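Local coordinates for tRNA (guanosine(18)-2'-O)-methyltransferase (Aquifex aeolicus, PDB 1ZJR), which catalyses the S-adenosyl-L-methionine-dependent 2'-O-methylation of guanosine 18 in a subset of tRNAs, working as a homodimer of the knotted SPOUT class, at residues Glu20-Asp25 with Gly50-Tyr55; Ile42-Asp47 with Gln72-Trp77. All coordinates share one frame; numbering follows the deposited sequence.

Contacts 1 and 2 lie side by side, their centres about 11 Å apart, toward the edge of the parallel sheet formed by strand 79-82. Their segments alternate along the chain: 20-25, 42-47, 50-55, 72-77. Helix 36-49 supplies one side of contact 2 and runs directly into strand 51-57, which supplies one side of contact 1. The other two partners are the connections that lead into strands 26-31 and 79-82, the neighbours of 51-57 in the sheet. Arg22 joins the two sites, since its NH2 bonds Trp77 O and pairs with Asp47. Together the contacts join both connections to helix 36-49 and strand 51-57, away from the predicted S-adenosyl-L-methionine site.

Contact 1: residues Glu20-Asp25 with Gly50-Tyr55; sequences EKRQKD and GVLYLY
The Arg22 guanidinium has Val51 O over one face, near the rim, and Leu52 CD1 at its edge. NE lies 3.4 Å from Val51 O, but the angle is too poor for a hydrogen bond. The Tyr53 ring carries CG of its neighbour Leu52 over one face, and Lys24 O reaches its edge at CE1, 4.0 Å away. Arg22 bends at chi2 (-69°), which brings CD to 3.3 Å from Gly50 O. The Arg22 and Leu52 side chains cross at about a right angle. Arg22 NH2 donates a hydrogen bond to Trp77 O and forms a salt bridge with Asp47 OD1.

Gly50 ends helix 36-49 in a Schellman motif, just before strand 51-57 of the parallel SPOUT sheet. Its carbonyl accepts a hydrogen bond from Gln23 N (2.7 Å). Replacing Arg22 with an alanine would probably leave Asp47 without its salt-bridge partner and open a gap beside Gly50 and Leu52. Further along, a water links the two backbones, giving a hydrogen to Gln23 O at 2.8 Å and accepting one from Leu52 N. The Tyr53 backbone is hydrogen-bonded to Val28 of the neighbouring strand 26-31.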
ATOM      1  N   GLU A  20       9.806  12.497  -5.140  1.00 29.43           N
ATOM      2  CA  GLU A  20      11.104  12.018  -5.602  1.00 30.94           C
ATOM      3  C   GLU A  20      11.559  10.741  -4.896  1.00 30.37           C
ATOM      4  O   GLU A  20      12.506  10.088  -5.331  1.00 30.54           O
ATOM      5  CB  GLU A  20      12.153  13.126  -5.451  1.00 34.22           C
ATOM      6  CG  GLU A  20      11.980  14.226  -6.492  1.00 36.47           C
ATOM      7  CD  GLU A  20      12.877  15.424  -6.264  1.00 42.11           C
ATOM      8  OE1 GLU A  20      12.865  16.337  -7.120  1.00 43.22           O
ATOM      9  OE2 GLU A  20      13.586  15.459  -5.234  1.00 44.11           O
ATOM     10  N   LYS A  21      10.871  10.373  -3.821  1.00 29.63           N
ATOM     11  CA  LYS A  21      11.210   9.160  -3.079  1.00 30.17           C
ATOM     12  C   LYS A  21      10.127   8.091  -3.224  1.00 30.38           C
ATOM     13  O   LYS A  21      10.300   6.960  -2.780  1.00 27.84           O
ATOM     14  CB  LYS A  21      11.406   9.480  -1.597  1.00 31.81           C
ATOM     15  CG  LYS A  21      12.565  10.429  -1.304  1.00 37.60           C
ATOM     16  CD  LYS A  21      12.550  10.859   0.155  1.00 40.42           C
ATOM     17  CE  LYS A  21      13.654  11.863   0.466  1.00 45.08           C
ATOM     18  NZ  LYS A  21      13.525  12.398   1.856  1.00 46.26           N
ATOM     19  N   ARG A  22       9.004   8.452  -3.840  1.00 28.40           N
ATOM     20  CA  ARG A  22       7.911   7.505  -4.027  1.00 29.20           C
ATOM     21  C   ARG A  22       8.326   6.277  -4.842  1.00 30.72           C
ATOM     22  O   ARG A  22       9.057   6.380  -5.826  1.00 30.46           O
ATOM     23  CB  ARG A  22       6.719   8.199  -4.703  1.00 28.59           C
ATOM     24  CG  ARG A  22       5.864   9.062  -3.766  1.00 26.68           C
ATOM     25  CD  ARG A  22       5.094   8.182  -2.783  1.00 28.12           C
ATOM     26  NE  ARG A  22       4.068   8.905  -2.030  1.00 28.80           N
ATOM     27  CZ  ARG A  22       4.120   9.142  -0.721  1.00 28.89           C
ATOM     28  NH1 ARG A  22       5.160   8.726  -0.005  1.00 27.89           N
ATOM     29  NH2 ARG A  22       3.107   9.749  -0.114  1.00 26.66           N
ATOM     30  N   GLN A  23       7.849   5.112  -4.412  1.00 29.19           N
ATOM     31  CA  GLN A  23       8.123   3.843  -5.078  1.00 30.60           C
ATOM     32  C   GLN A  23       6.903   3.523  -5.943  1.00 32.26           C
ATOM     33  O   GLN A  23       5.968   2.865  -5.487  1.00 31.24           O
ATOM     34  CB  GLN A  23       8.318   2.739  -4.035  1.00 28.15           C
ATOM     35  CG  GLN A  23       9.401   3.034  -3.016  1.00 29.69           C
ATOM     36  CD  GLN A  23      10.765   3.176  -3.655  1.00 28.56           C
ATOM     37  OE1 GLN A  23      11.357   4.261  -3.668  1.00 32.27           O
ATOM     38  NE2 GLN A  23      11.266   2.082  -4.204  1.00 27.12           N
ATOM     39  N   LYS A  24       6.916   3.978  -7.191  1.00 32.89           N
ATOM     40  CA  LYS A  24       5.778   3.770  -8.083  1.00 34.72           C
ATOM     41  C   LYS A  24       5.518   2.294  -8.312  1.00 34.72           C
ATOM     42  O   LYS A  24       4.451   1.898  -8.776  1.00 35.70           O
ATOM     43  CB  LYS A  24       6.034   4.444  -9.434  1.00 38.03           C
ATOM     44  CG  LYS A  24       6.949   3.658 -10.351  1.00 38.58           C
ATOM     45  CD  LYS A  24       6.954   4.255 -11.754  1.00 42.66           C
ATOM     46  CE  LYS A  24       7.676   3.342 -12.732  1.00 45.45           C
ATOM     47  NZ  LYS A  24       7.681   3.903 -14.115  1.00 49.86           N
ATOM     48  N   ASP A  25       6.511   1.503  -7.936  1.00 32.71           N
ATOM     49  CA  ASP A  25       6.562   0.063  -8.102  1.00 34.16           C
ATOM     50  C   ASP A  25       6.023  -0.791  -6.940  1.00 31.00           C
ATOM     51  O   ASP A  25       5.760  -1.987  -7.107  1.00 29.11           O
ATOM     52  CB  ASP A  25       8.032  -0.274  -8.353  1.00 41.25           C
ATOM     53  CG  ASP A  25       8.228  -1.646  -8.862  1.00 45.26           C
ATOM     54  OD1 ASP A  25       7.492  -2.021  -9.799  1.00 52.52           O
ATOM     55  OD2 ASP A  25       9.120  -2.340  -8.335  1.00 48.54           O
ATOM     56  N   GLY A  50       6.804   5.277   1.221  1.00 29.24           N
ATOM     57  CA  GLY A  50       6.939   5.663  -0.169  1.00 27.51           C
ATOM     58  C   GLY A  50       5.942   5.035  -1.117  1.00 27.35           C
ATOM     59  O   GLY A  50       6.141   5.063  -2.331  1.00 26.34           O
ATOM     60  N   VAL A  51       4.872   4.455  -0.583  1.00 26.69           N
ATOM     61  CA  VAL A  51       3.869   3.854  -1.449  1.00 25.54           C
ATOM     62  C   VAL A  51       3.053   4.982  -2.069  1.00 26.74           C
ATOM     63  O   VAL A  51       2.609   5.900  -1.370  1.00 26.83           O
ATOM     64  CB  VAL A  51       2.928   2.906  -0.673  1.00 26.03           C
ATOM     65  CG1 VAL A  51       1.732   2.522  -1.553  1.00 27.10           C
ATOM     66  CG2 VAL A  51       3.688   1.644  -0.268  1.00 24.36           C
ATOM     67  N   LEU A  52       2.855   4.904  -3.379  1.00 26.72           N
ATOM     68  CA  LEU A  52       2.101   5.925  -4.101  1.00 27.97           C
ATOM     69  C   LEU A  52       0.682   5.482  -4.450  1.00 28.75           C
ATOM     70  O   LEU A  52      -0.219   6.316  -4.556  1.00 29.52           O
ATOM     71  CB  LEU A  52       2.831   6.306  -5.395  1.00 27.34           C
ATOM     72  CG  LEU A  52       2.151   7.376  -6.261  1.00 28.28           C
ATOM     73  CD1 LEU A  52       2.108   8.697  -5.519  1.00 29.35           C
ATOM     74  CD2 LEU A  52       2.912   7.528  -7.571  1.00 30.58           C
ATOM     75  N   TYR A  53       0.482   4.181  -4.634  1.00 28.02           N
ATOM     76  CA  TYR A  53      -0.842   3.669  -4.984  1.00 27.91           C
ATOM     77  C   TYR A  53      -1.401   2.665  -3.984  1.00 27.58           C
ATOM     78  O   TYR A  53      -0.780   1.631  -3.715  1.00 24.80           O
ATOM     79  CB  TYR A  53      -0.811   3.010  -6.365  1.00 30.52           C
ATOM     80  CG  TYR A  53      -0.289   3.900  -7.469  1.00 34.28           C
ATOM     81  CD1 TYR A  53       1.033   3.799  -7.905  1.00 37.13           C
ATOM     82  CD2 TYR A  53      -1.119   4.838  -8.085  1.00 37.24           C
ATOM     83  CE1 TYR A  53       1.517   4.608  -8.932  1.00 39.44           C
ATOM     84  CE2 TYR A  53      -0.646   5.656  -9.114  1.00 39.06           C
ATOM     85  CZ  TYR A  53       0.669   5.534  -9.532  1.00 40.94           C
ATOM     86  OH  TYR A  53       1.136   6.327 -10.556  1.00 44.55           O
ATOM     87  N   LEU A  54      -2.584   2.973  -3.457  1.00 26.07           N
ATOM     88  CA  LEU A  54      -3.277   2.107  -2.503  1.00 26.94           C
ATOM     89  C   LEU A  54      -4.656   1.819  -3.088  1.00 25.73           C
ATOM     90  O   LEU A  54      -5.441   2.742  -3.308  1.00 28.51           O
ATOM     91  CB  LEU A  54      -3.466   2.825  -1.158  1.00 26.95           C
ATOM     92  CG  LEU A  54      -3.647   2.055   0.164  1.00 33.32           C
ATOM     93  CD1 LEU A  54      -4.618   2.830   1.029  1.00 31.54           C
ATOM     94  CD2 LEU A  54      -4.131   0.640  -0.044  1.00 31.45           C
ATOM     95  N   TYR A  55      -4.945   0.551  -3.349  1.00 26.24           N
ATOM     96  CA  TYR A  55      -6.243   0.147  -3.876  1.00 26.96           C
ATOM     97  C   TYR A  55      -6.970  -0.548  -2.743  1.00 28.44           C
ATOM     98  O   TYR A  55      -6.331  -1.092  -1.842  1.00 26.91           O
ATOM     99  CB  TYR A  55      -6.076  -0.830  -5.038  1.00 28.59           C
ATOM    100  CG  TYR A  55      -5.426  -0.216  -6.254  1.00 30.72           C
ATOM    101  CD1 TYR A  55      -4.043  -0.055  -6.324  1.00 31.57           C
ATOM    102  CD2 TYR A  55      -6.198   0.228  -7.328  1.00 28.90           C
ATOM    103  CE1 TYR A  55      -3.444   0.535  -7.431  1.00 31.53           C
ATOM    104  CE2 TYR A  55      -5.607   0.819  -8.445  1.00 30.51           C
ATOM    105  CZ  TYR A  55      -4.230   0.970  -8.487  1.00 31.77           C
ATOM    106  OH  TYR A  55      -3.635   1.560  -9.579  1.00 33.25           O
TER
HETATM  107  O   HOH W   1       3.145   2.695  -5.232  1.00 33.95           O

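Contact 2: residues Ile42-Asp47 with Gln72-Trp77; sequences IVRTCD and QGSHKW
Val43, Arg44 and Asp47 on one side of helix 36-49 meet the short 3-10 turn that starts at Ser74, with the backbones nearest at Arg44 and Ser74, whose CA atoms are 5.7 Å apart. Ser74 fits against the helix between Arg44 and Asp47. Its OG rests 3.6 Å from Arg44 CA, over the helix backbone, and its CB lies alongside the Asp47 carboxylate, 3.9 Å from OD2. With chi1 at 60°, OG sits between the backbone N and the carbonyl carbon, where it both touches Arg44 CA and bonds Thr71 O, at the end of helix 68-71. Its touch on Arg44 is simple packing.

Val43 uses one methyl. CG1 stands anti to its own backbone N (chi1 174°) and meets His75 CA at 3.6 Å. The same methyl is 4.1 Å from His75 CB. Lys76 CG lies over one face of the His75 imidazole, toward its rim.

The polar ends of the helix side chains find their partners outside the turn. For Asp47 the partner is Arg22. Arg44 sends NH2 to Ile70 O and to a sulfate ion, probably from the crystallisation liquor.

This is plain packing of a helix against the connection between helix 68-71 and strand 79-82. Deeper in, Val43 and Cys46 of helix 36-49 press on Leu54 of strand 51-57. Beyond the turn, Trp77 packs on helix 7-19 and its ring meets that of Trp195 in helix 185-200.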
ATOM      1  N   ILE A  42      -3.235   2.517   7.890  1.00 24.99           N
ATOM      2  CA  ILE A  42      -2.586   1.898   6.743  1.00 25.45           C
ATOM      3  C   ILE A  42      -2.211   2.967   5.717  1.00 26.87           C
ATOM      4  O   ILE A  42      -1.149   2.895   5.099  1.00 26.98           O
ATOM      5  CB  ILE A  42      -3.505   0.831   6.097  1.00 25.69           C
ATOM      6  CG1 ILE A  42      -3.562  -0.397   7.014  1.00 25.96           C
ATOM      7  CG2 ILE A  42      -2.989   0.449   4.699  1.00 24.44           C
ATOM      8  CD1 ILE A  42      -4.535  -1.482   6.565  1.00 26.10           C
ATOM      9  N   VAL A  43      -3.075   3.961   5.542  1.00 28.13           N
ATOM     10  CA  VAL A  43      -2.785   5.033   4.596  1.00 28.29           C
ATOM     11  C   VAL A  43      -1.531   5.764   5.069  1.00 28.70           C
ATOM     12  O   VAL A  43      -0.634   6.052   4.271  1.00 29.22           O
ATOM     13  CB  VAL A  43      -3.960   6.040   4.492  1.00 29.90           C
ATOM     14  CG1 VAL A  43      -3.568   7.216   3.608  1.00 29.96           C
ATOM     15  CG2 VAL A  43      -5.180   5.350   3.909  1.00 28.41           C
ATOM     16  N   ARG A  44      -1.467   6.052   6.367  1.00 29.33           N
ATOM     17  CA  ARG A  44      -0.312   6.744   6.942  1.00 29.66           C
ATOM     18  C   ARG A  44       0.966   5.937   6.724  1.00 28.20           C
ATOM     19  O   ARG A  44       2.023   6.492   6.403  1.00 26.50           O
ATOM     20  CB  ARG A  44      -0.502   6.986   8.451  1.00 32.54           C
ATOM     21  CG  ARG A  44       0.531   7.973   9.020  1.00 36.37           C
ATOM     22  CD  ARG A  44       0.709   7.918  10.542  1.00 43.36           C
ATOM     23  NE  ARG A  44      -0.512   8.175  11.300  1.00 47.42           N
ATOM     24  CZ  ARG A  44      -0.535   8.567  12.575  1.00 50.47           C
ATOM     25  NH1 ARG A  44       0.595   8.764  13.241  1.00 49.65           N
ATOM     26  NH2 ARG A  44      -1.693   8.744  13.196  1.00 51.31           N
ATOM     27  N   THR A  45       0.870   4.625   6.911  1.00 26.90           N
ATOM     28  CA  THR A  45       2.016   3.740   6.734  1.00 26.29           C
ATOM     29  C   THR A  45       2.468   3.688   5.274  1.00 28.13           C
ATOM     30  O   THR A  45       3.665   3.625   4.990  1.00 27.00           O
ATOM     31  CB  THR A  45       1.679   2.326   7.230  1.00 26.59           C
ATOM     32  OG1 THR A  45       1.343   2.392   8.621  1.00 25.73           O
ATOM     33  CG2 THR A  45       2.854   1.393   7.039  1.00 29.16           C
ATOM     34  N   CYS A  46       1.515   3.708   4.347  1.00 26.21           N
ATOM     35  CA  CYS A  46       1.858   3.694   2.925  1.00 26.63           C
ATOM     36  C   CYS A  46       2.677   4.938   2.614  1.00 25.99           C
ATOM     37  O   CYS A  46       3.726   4.868   1.963  1.00 26.11           O
ATOM     38  CB  CYS A  46       0.588   3.688   2.064  1.00 26.04           C
ATOM     39  SG  CYS A  46      -0.224   2.087   2.009  1.00 28.45           S
ATOM     40  N   ASP A  47       2.192   6.075   3.098  1.00 25.58           N
ATOM     41  CA  ASP A  47       2.859   7.360   2.895  1.00 28.75           C
ATOM     42  C   ASP A  47       4.280   7.343   3.460  1.00 28.44           C
ATOM     43  O   ASP A  47       5.218   7.872   2.848  1.00 27.74           O
ATOM     44  CB  ASP A  47       2.033   8.467   3.566  1.00 30.15           C
ATOM     45  CG  ASP A  47       2.796   9.770   3.714  1.00 33.04           C
ATOM     46  OD1 ASP A  47       3.117  10.411   2.684  1.00 31.41           O
ATOM     47  OD2 ASP A  47       3.075  10.152   4.872  1.00 34.75           O
ATOM     48  N   GLN A  72      -3.714  12.334   9.536  1.00 78.79           N
ATOM     49  CA  GLN A  72      -2.892  13.536   9.649  1.00 78.06           C
ATOM     50  C   GLN A  72      -2.733  14.236   8.301  1.00 77.04           C
ATOM     51  O   GLN A  72      -1.782  14.990   8.093  1.00 77.28           O
ATOM     52  CB  GLN A  72      -1.522  13.184  10.223  1.00 78.29           C
ATOM     53  N   GLY A  73      -3.669  13.980   7.392  1.00 75.72           N
ATOM     54  CA  GLY A  73      -3.616  14.599   6.080  1.00 73.93           C
ATOM     55  C   GLY A  73      -2.815  13.805   5.066  1.00 72.63           C
ATOM     56  O   GLY A  73      -2.735  14.187   3.898  1.00 72.12           O
ATOM     57  N   SER A  74      -2.224  12.699   5.510  1.00 71.26           N
ATOM     58  CA  SER A  74      -1.422  11.855   4.629  1.00 69.87           C
ATOM     59  C   SER A  74      -2.261  11.284   3.490  1.00 68.37           C
ATOM     60  O   SER A  74      -1.746  11.001   2.409  1.00 68.43           O
ATOM     61  CB  SER A  74      -0.780  10.713   5.425  1.00 70.45           C
ATOM     62  OG  SER A  74      -1.759   9.897   6.046  1.00 71.71           O
ATOM     63  N   HIS A  75      -3.558  11.124   3.733  1.00 65.91           N
ATOM     64  CA  HIS A  75      -4.467  10.590   2.724  1.00 63.54           C
ATOM     65  C   HIS A  75      -4.412  11.430   1.450  1.00 61.49           C
ATOM     66  O   HIS A  75      -4.944  11.038   0.411  1.00 60.56           O
ATOM     67  CB  HIS A  75      -5.902  10.590   3.256  1.00 65.17           C
ATOM     68  CG  HIS A  75      -6.445  11.960   3.526  1.00 66.67           C
ATOM     69  ND1 HIS A  75      -5.917  12.794   4.489  1.00 66.61           N
ATOM     70  CD2 HIS A  75      -7.448  12.654   2.938  1.00 67.31           C
ATOM     71  CE1 HIS A  75      -6.572  13.942   4.482  1.00 67.26           C
ATOM     72  NE2 HIS A  75      -7.505  13.883   3.550  1.00 67.41           N
ATOM     73  N   LYS A  76      -3.762  12.585   1.536  1.00 58.10           N
ATOM     74  CA  LYS A  76      -3.666  13.488   0.400  1.00 55.27           C
ATOM     75  C   LYS A  76      -2.539  13.188  -0.582  1.00 52.33           C
ATOM     76  O   LYS A  76      -2.650  13.522  -1.765  1.00 53.49           O
ATOM     77  CB  LYS A  76      -3.543  14.928   0.898  1.00 56.60           C
ATOM     78  CG  LYS A  76      -4.729  15.388   1.724  1.00 58.41           C
ATOM     79  CD  LYS A  76      -4.529  16.799   2.253  1.00 60.71           C
ATOM     80  CE  LYS A  76      -5.745  17.258   3.042  1.00 61.94           C
ATOM     81  NZ  LYS A  76      -6.981  17.221   2.210  1.00 62.99           N
ATOM     82  N   TRP A  77      -1.461  12.555  -0.117  1.00 46.38           N
ATOM     83  CA  TRP A  77      -0.346  12.274  -1.016  1.00 40.58           C
ATOM     84  C   TRP A  77      -0.166  10.818  -1.439  1.00 37.07           C
ATOM     85  O   TRP A  77       0.920  10.406  -1.846  1.00 33.28           O
ATOM     86  CB  TRP A  77       0.955  12.843  -0.430  1.00 43.44           C
ATOM     87  CG  TRP A  77       0.944  14.356  -0.344  1.00 44.71           C
ATOM     88  CD1 TRP A  77      -0.077  15.190  -0.711  1.00 45.47           C
ATOM     89  CD2 TRP A  77       1.985  15.202   0.160  1.00 45.73           C
ATOM     90  NE1 TRP A  77       0.263  16.498  -0.462  1.00 46.31           N
ATOM     91  CE2 TRP A  77       1.522  16.536   0.072  1.00 45.80           C
ATOM     92  CE3 TRP A  77       3.264  14.966   0.679  1.00 44.60           C
ATOM     93  CZ2 TRP A  77       2.293  17.628   0.487  1.00 46.12           C
ATOM     94  CZ3 TRP A  77       4.032  16.055   1.092  1.00 46.01           C
ATOM     95  CH2 TRP A  77       3.541  17.367   0.992  1.00 44.95           C
TER